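Local structure of glyoxalase-like domain protein (Staphylococcus aureus, 3P8A) at residues S49-N60 against I135-K143. The protein is of uncharacterised function but carries a glyoxalase-like domain of the VOC family, built mainly from antiparallel beta sheets. Residues are numbered along the deposited sequence; the frame is centred on the assembly and turned at random.
Sequences SGGYHHKYGTFN and IQMERDTHK. With GOL (glycerol), chain C.
Selenomethionine M137 meets the Y56 ring at its edge, the selenium near the ring plane and 3.8 Å from CE2 in a Met-aromatic contact, while CB of K55 lies over one face of that ring. Bends at chi2 and chi3 (-77° and -59°) turn the end of the M137 chain toward 49-60, where its methyl CE comes within 3.7 Å of CD2 of H53, approaching that imidazole obliquely. A glycerol, probably from the crystallisation liquor, sits at the edges of both the H53 ring and the R139 guanidinium. Its O2 is gripped from both segments, by NE2 of H53 at 2.7 Å and by NE of R139 at 2.9 Å, with a weak bond from ND2 of N60, whose stronger partner is E71. The R139 chain, extended from CG to NE, crosses N60 at about a right angle, the amide and guanidinium planes turned 72° apart. N60 OD1 accepts the N-H of G51 within its own segment at 3.0 Å, almost in line with its carbonyl bond; with ND2 held by E71, both ends of the amide are engaged. No direct hydrogen bond joins the two segments; one water donates to O of both G50 and D140, and another links Y52 O to D140 N. Strands 48-53 and 130-139 are the outermost of the eight-stranded sheet, so the contact brings its two ends together around the glycerol, which also bonds E71 and Y69, with W149 of strand 147-155 touching M137 and R139 and strand 69-75 flanking H53.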
ATOM      1  N   SER A  49      -4.193  -9.262 -14.520  1.00 24.20           N
ATOM      2  CA  SER A  49      -2.754  -9.134 -14.751  1.00 23.56           C
ATOM      3  C   SER A  49      -2.425  -7.670 -14.942  1.00 24.89           C
ATOM      4  O   SER A  49      -3.184  -6.953 -15.599  1.00 22.80           O
ATOM      5  CB  SER A  49      -2.327  -9.913 -15.986  1.00 28.79           C
ATOM      6  OG  SER A  49      -2.017 -11.248 -15.633  1.00 38.37           O
ATOM      7  N   GLY A  50      -1.357  -7.229 -14.291  1.00 21.57           N
ATOM      8  CA  GLY A  50      -0.910  -5.844 -14.353  1.00 22.81           C
ATOM      9  C   GLY A  50       0.122  -5.644 -15.434  1.00 26.65           C
ATOM     10  O   GLY A  50      -0.169  -5.807 -16.620  1.00 28.08           O
ATOM     11  N   GLY A  51       1.327  -5.313 -15.015  1.00 22.29           N
ATOM     12  CA  GLY A  51       2.446  -5.086 -15.917  1.00 21.07           C
ATOM     13  C   GLY A  51       3.765  -5.296 -15.220  1.00 21.61           C
ATOM     14  O   GLY A  51       3.793  -5.715 -14.069  1.00 20.97           O
ATOM     15  N   TYR A  52       4.855  -4.964 -15.903  1.00 17.91           N
ATOM     16  CA  TYR A  52       6.230  -5.100 -15.442  1.00 17.25           C
ATOM     17  C   TYR A  52       6.824  -3.719 -15.171  1.00 23.27           C
ATOM     18  O   TYR A  52       6.619  -2.793 -15.959  1.00 25.73           O
ATOM     19  CB  TYR A  52       7.039  -5.839 -16.526  1.00 17.51           C
ATOM     20  CG  TYR A  52       8.484  -6.149 -16.201  1.00 17.10           C
ATOM     21  CD1 TYR A  52       9.520  -5.365 -16.712  1.00 18.15           C
ATOM     22  CD2 TYR A  52       8.827  -7.295 -15.489  1.00 17.83           C
ATOM     23  CE1 TYR A  52      10.860  -5.699 -16.491  1.00 16.52           C
ATOM     24  CE2 TYR A  52      10.157  -7.628 -15.244  1.00 17.86           C
ATOM     25  CZ  TYR A  52      11.171  -6.817 -15.736  1.00 27.66           C
ATOM     26  OH  TYR A  52      12.481  -7.152 -15.516  1.00 34.64           O
ATOM     27  N   HIS A  53       7.515  -3.574 -14.026  1.00 19.57           N
ATOM     28  CA  HIS A  53       8.190  -2.350 -13.617  1.00 18.98           C
ATOM     29  C   HIS A  53       9.645  -2.537 -14.073  1.00 23.53           C
ATOM     30  O   HIS A  53      10.416  -3.233 -13.401  1.00 22.05           O
ATOM     31  CB  HIS A  53       8.109  -2.141 -12.080  1.00 19.37           C
ATOM     32  CG  HIS A  53       6.717  -2.107 -11.521  1.00 21.32           C
ATOM     33  ND1 HIS A  53       6.269  -3.089 -10.644  1.00 22.52           N
ATOM     34  CD2 HIS A  53       5.730  -1.201 -11.704  1.00 22.27           C
ATOM     35  CE1 HIS A  53       5.030  -2.750 -10.330  1.00 21.90           C
ATOM     36  NE2 HIS A  53       4.670  -1.608 -10.930  1.00 22.29           N
ATOM     37  N   HIS A  54       9.993  -1.980 -15.265  1.00 22.87           N
ATOM     38  CA  HIS A  54      11.322  -2.145 -15.867  1.00 25.11           C
ATOM     39  C   HIS A  54      12.483  -1.755 -14.987  1.00 27.39           C
ATOM     40  O   HIS A  54      13.477  -2.462 -14.991  1.00 27.66           O
ATOM     41  CB  HIS A  54      11.444  -1.508 -17.263  1.00 27.96           C
ATOM     42  CG  HIS A  54      12.629  -2.039 -18.018  1.00 33.63           C
ATOM     43  ND1 HIS A  54      12.532  -3.175 -18.807  1.00 36.47           N
ATOM     44  CD2 HIS A  54      13.921  -1.620 -18.009  1.00 36.74           C
ATOM     45  CE1 HIS A  54      13.755  -3.393 -19.274  1.00 36.54           C
ATOM     46  NE2 HIS A  54      14.625  -2.480 -18.823  1.00 36.95           N
ATOM     47  N   LYS A  55      12.349  -0.668 -14.212  1.00 23.29           N
ATOM     48  CA  LYS A  55      13.393  -0.182 -13.300  1.00 23.89           C
ATOM     49  C   LYS A  55      13.783  -1.201 -12.224  1.00 26.39           C
ATOM     50  O   LYS A  55      14.948  -1.242 -11.820  1.00 26.66           O
ATOM     51  CB  LYS A  55      12.907   1.062 -12.563  1.00 27.07           C
ATOM     52  CG  LYS A  55      12.936   2.356 -13.351  1.00 42.08           C
ATOM     53  CD  LYS A  55      12.089   3.442 -12.671  1.00 50.51           C
ATOM     54  CE  LYS A  55      12.604   3.904 -11.325  1.00 59.29           C
ATOM     55  NZ  LYS A  55      13.907   4.623 -11.422  1.00 66.66           N
ATOM     56  N   TYR A  56      12.802  -1.991 -11.733  1.00 20.20           N
ATOM     57  CA  TYR A  56      13.008  -2.918 -10.620  1.00 18.50           C
ATOM     58  C   TYR A  56      13.022  -4.398 -10.924  1.00 21.20           C
ATOM     59  O   TYR A  56      13.585  -5.153 -10.136  1.00 21.77           O
ATOM     60  CB  TYR A  56      12.005  -2.621  -9.506  1.00 20.51           C
ATOM     61  CG  TYR A  56      12.032  -1.185  -9.026  1.00 22.81           C
ATOM     62  CD1 TYR A  56      13.105  -0.698  -8.279  1.00 25.50           C
ATOM     63  CD2 TYR A  56      10.983  -0.316  -9.307  1.00 23.18           C
ATOM     64  CE1 TYR A  56      13.139   0.626  -7.842  1.00 24.98           C
ATOM     65  CE2 TYR A  56      11.016   1.015  -8.891  1.00 23.83           C
ATOM     66  CZ  TYR A  56      12.083   1.472  -8.138  1.00 28.07           C
ATOM     67  OH  TYR A  56      12.090   2.766  -7.695  1.00 27.15           O
ATOM     68  N   GLY A  57      12.417  -4.812 -12.034  1.00 16.70           N
ATOM     69  CA  GLY A  57      12.372  -6.225 -12.410  1.00 15.80           C
ATOM     70  C   GLY A  57      11.227  -6.985 -11.760  1.00 19.61           C
ATOM     71  O   GLY A  57      11.274  -8.217 -11.661  1.00 18.67           O
ATOM     72  N   THR A  58      10.188  -6.245 -11.310  1.00 16.58           N
ATOM     73  CA  THR A  58       8.993  -6.772 -10.632  1.00 15.69           C
ATOM     74  C   THR A  58       7.793  -6.715 -11.562  1.00 18.15           C
ATOM     75  O   THR A  58       7.819  -5.974 -12.550  1.00 16.90           O
ATOM     76  CB  THR A  58       8.695  -5.998  -9.331  1.00 16.67           C
ATOM     77  OG1 THR A  58       8.661  -4.587  -9.585  1.00 15.86           O
ATOM     78  CG2 THR A  58       9.665  -6.314  -8.210  1.00 11.80           C
ATOM     79  N   PHE A  59       6.741  -7.497 -11.245  1.00 14.06           N
ATOM     80  CA  PHE A  59       5.462  -7.521 -11.969  1.00 13.07           C
ATOM     81  C   PHE A  59       4.334  -7.680 -10.980  1.00 13.66           C
ATOM     82  O   PHE A  59       4.547  -8.173  -9.870  1.00 13.34           O
ATOM     83  CB  PHE A  59       5.407  -8.640 -13.032  1.00 14.63           C
ATOM     84  CG  PHE A  59       5.555 -10.052 -12.512  1.00 15.07           C
ATOM     85  CD1 PHE A  59       6.808 -10.567 -12.196  1.00 18.67           C
ATOM     86  CD2 PHE A  59       4.448 -10.884 -12.395  1.00 17.48           C
ATOM     87  CE1 PHE A  59       6.943 -11.874 -11.723  1.00 19.78           C
ATOM     88  CE2 PHE A  59       4.582 -12.197 -11.920  1.00 20.41           C
ATOM     89  CZ  PHE A  59       5.827 -12.683 -11.592  1.00 18.48           C
ATOM     90  N   ASN A  60       3.129  -7.335 -11.393  1.00  9.71           N
ATOM     91  CA  ASN A  60       1.994  -7.387 -10.479  1.00 10.71           C
ATOM     92  C   ASN A  60       0.704  -7.985 -11.055  1.00 15.52           C
ATOM     93  O   ASN A  60       0.619  -8.264 -12.251  1.00 13.51           O
ATOM     94  CB  ASN A  60       1.756  -5.967  -9.864  1.00 12.35           C
ATOM     95  CG  ASN A  60       1.481  -4.846 -10.859  1.00 27.08           C
ATOM     96  OD1 ASN A  60       1.298  -5.063 -12.061  1.00 16.12           O
ATOM     97  ND2 ASN A  60       1.436  -3.618 -10.395  1.00 12.32           N
ATOM     98  N   ILE A 135       9.532  10.170  -8.254  1.00 20.62           N
ATOM     99  CA  ILE A 135      10.099   9.125  -9.103  1.00 20.04           C
ATOM    100  C   ILE A 135       9.085   8.840 -10.213  1.00 22.32           C
ATOM    101  O   ILE A 135       7.974   8.389  -9.916  1.00 20.19           O
ATOM    102  CB  ILE A 135      10.415   7.836  -8.287  1.00 23.80           C
ATOM    103  CG1 ILE A 135      11.394   8.085  -7.093  1.00 25.60           C
ATOM    104  CG2 ILE A 135      10.881   6.680  -9.192  1.00 23.69           C
ATOM    105  CD1 ILE A 135      12.848   8.439  -7.453  1.00 39.32           C
ATOM    106  N   GLN A 136       9.474   9.062 -11.485  1.00 20.05           N
ATOM    107  CA  GLN A 136       8.612   8.758 -12.637  1.00 20.64           C
ATOM    108  C   GLN A 136       8.523   7.237 -12.845  1.00 24.51           C
ATOM    109  O   GLN A 136       9.532   6.528 -12.773  1.00 23.25           O
ATOM    110  CB  GLN A 136       9.105   9.474 -13.903  1.00 22.73           C
ATOM    111  CG  GLN A 136       8.255  10.702 -14.296  1.00 37.58           C
ATOM    112  CD  GLN A 136       6.827  10.402 -14.730  1.00 62.02           C
ATOM    113  OE1 GLN A 136       6.495   9.328 -15.259  1.00 58.23           O
ATOM    114  NE2 GLN A 136       5.952  11.375 -14.548  1.00 54.12           N
HETATM  115  N   MSE A 137       7.294   6.726 -13.027  1.00 22.53           N
HETATM  116  CA  MSE A 137       7.044   5.293 -13.141  1.00 21.55           C
HETATM  117  C   MSE A 137       6.100   4.988 -14.292  1.00 24.55           C
HETATM  118  O   MSE A 137       5.231   5.798 -14.624  1.00 22.64           O
HETATM  119  CB  MSE A 137       6.361   4.788 -11.857  1.00 24.21           C
HETATM  120  CG  MSE A 137       7.207   4.852 -10.596  1.00 32.03           C
HETATM  121 SE   MSE A 137       8.561   3.440 -10.443  0.90 41.00          SE
HETATM  122  CE  MSE A 137       7.421   1.863 -10.508  1.00 37.19           C
ATOM    123  N   GLU A 138       6.214   3.778 -14.840  1.00 21.46           N
ATOM    124  CA  GLU A 138       5.338   3.310 -15.901  1.00 21.58           C
ATOM    125  C   GLU A 138       5.305   1.792 -15.958  1.00 25.89           C
ATOM    126  O   GLU A 138       6.193   1.118 -15.443  1.00 27.06           O
ATOM    127  CB  GLU A 138       5.735   3.872 -17.291  1.00 23.08           C
ATOM    128  CG  GLU A 138       7.077   3.380 -17.821  1.00 37.59           C
ATOM    129  CD  GLU A 138       7.341   3.637 -19.296  1.00 71.15           C
ATOM    130  OE1 GLU A 138       8.034   2.800 -19.922  1.00 81.80           O
ATOM    131  OE2 GLU A 138       6.875   4.674 -19.824  1.00 61.75           O
ATOM    132  N   ARG A 139       4.277   1.277 -16.602  1.00 21.79           N
ATOM    133  CA  ARG A 139       4.088  -0.124 -16.938  1.00 21.92           C
ATOM    134  C   ARG A 139       3.173  -0.173 -18.152  1.00 28.92           C
ATOM    135  O   ARG A 139       2.257   0.650 -18.275  1.00 27.29           O
ATOM    136  CB  ARG A 139       3.621  -1.032 -15.751  1.00 19.32           C
ATOM    137  CG  ARG A 139       2.276  -0.699 -15.135  1.00 26.06           C
ATOM    138  CD  ARG A 139       1.774  -1.739 -14.132  1.00 18.63           C
ATOM    139  NE  ARG A 139       0.752  -1.178 -13.243  1.00 23.49           N
ATOM    140  CZ  ARG A 139      -0.547  -1.065 -13.524  1.00 37.33           C
ATOM    141  NH1 ARG A 139      -1.022  -1.483 -14.692  1.00 22.80           N
ATOM    142  NH2 ARG A 139      -1.378  -0.526 -12.644  1.00 30.91           N
ATOM    143  N   ASP A 140       3.453  -1.099 -19.078  1.00 28.93           N
ATOM    144  CA  ASP A 140       2.643  -1.257 -20.288  1.00 29.75           C
ATOM    145  C   ASP A 140       1.343  -1.969 -19.962  1.00 34.83           C
ATOM    146  O   ASP A 140       1.315  -2.850 -19.091  1.00 32.86           O
ATOM    147  CB  ASP A 140       3.410  -2.082 -21.335  1.00 32.51           C
ATOM    148  CG  ASP A 140       4.770  -1.541 -21.731  1.00 44.35           C
ATOM    149  OD1 ASP A 140       4.913  -0.299 -21.834  1.00 45.41           O
ATOM    150  OD2 ASP A 140       5.692  -2.365 -21.959  1.00 50.39           O
ATOM    151  N   THR A 141       0.257  -1.566 -20.646  1.00 34.76           N
ATOM    152  CA  THR A 141      -1.036  -2.241 -20.532  1.00 35.58           C
ATOM    153  C   THR A 141      -0.993  -3.403 -21.550  1.00 40.04           C
ATOM    154  O   THR A 141      -0.119  -3.408 -22.424  1.00 39.45           O
ATOM    155  CB  THR A 141      -2.213  -1.256 -20.693  1.00 50.58           C
ATOM    156  OG1 THR A 141      -3.424  -1.905 -20.289  1.00 56.87           O
ATOM    157  CG2 THR A 141      -2.351  -0.701 -22.117  1.00 48.04           C
ATOM    158  N   HIS A 142      -1.894  -4.385 -21.442  1.00 37.45           N
ATOM    159  CA  HIS A 142      -1.882  -5.535 -22.362  1.00 37.20           C
ATOM    160  C   HIS A 142      -2.278  -5.191 -23.821  1.00 38.23           C
ATOM    161  O   HIS A 142      -2.210  -6.055 -24.696  1.00 37.26           O
ATOM    162  CB  HIS A 142      -2.703  -6.702 -21.783  1.00 38.67           C
ATOM    163  CG  HIS A 142      -1.994  -7.467 -20.705  1.00 42.64           C
ATOM    164  ND1 HIS A 142      -1.784  -6.925 -19.447  1.00 44.65           N
ATOM    165  CD2 HIS A 142      -1.493  -8.725 -20.727  1.00 44.40           C
ATOM    166  CE1 HIS A 142      -1.159  -7.866 -18.755  1.00 43.83           C
ATOM    167  NE2 HIS A 142      -0.965  -8.966 -19.484  1.00 44.15           N
ATOM    168  N   LYS A 143      -2.638  -3.914 -24.076  1.00 33.41           N
ATOM    169  CA  LYS A 143      -3.049  -3.371 -25.371  1.00 44.01           C
ATOM    170  C   LYS A 143      -1.984  -2.382 -25.894  1.00 84.58           C
ATOM    171  O   LYS A 143      -2.288  -1.360 -26.517  1.00 51.44           O
ATOM    172  CB  LYS A 143      -4.425  -2.697 -25.246  1.00 45.17           C
ATOM    173  CG  LYS A 143      -5.491  -3.577 -24.597  1.00 46.68           C
ATOM    174  CD  LYS A 143      -6.597  -2.754 -23.975  1.00 48.26           C
ATOM    175  CE  LYS A 143      -7.669  -2.402 -24.981  1.00 52.42           C
ATOM    176  NZ  LYS A 143      -8.754  -1.564 -24.401  1.00 51.24           N
TER
HETATM  177  C1  GOL C 275       0.165  -0.913  -9.491  1.00 24.52           C
HETATM  178  O1  GOL C 275      -0.796  -0.327 -10.260  1.00 26.04           O
HETATM  179  C2  GOL C 275       1.369  -0.115  -9.805  1.00 23.76           C
HETATM  180  O2  GOL C 275       2.091  -0.910 -10.722  1.00 24.13           O
HETATM  181  C3  GOL C 275       2.084   0.188  -8.491  1.00 23.30           C
HETATM  182  O3  GOL C 275       3.387  -0.442  -8.371  1.00 23.13           O
HETATM  183  O   HOH W   1       1.439  -5.769 -19.076  1.00 27.12           O
HETATM  184  O   HOH W   2       7.859  -0.260 -16.621  1.00 27.57           O
HETATM  185  O   HOH W   3       3.872  -4.704 -18.878  1.00 29.66           O
HETATM  186  O   HOH W   4       5.644  -2.667 -18.478  1.00 30.19           O
HETATM  187  O   HOH W   5      12.296   7.172 -12.842  1.00 31.83           O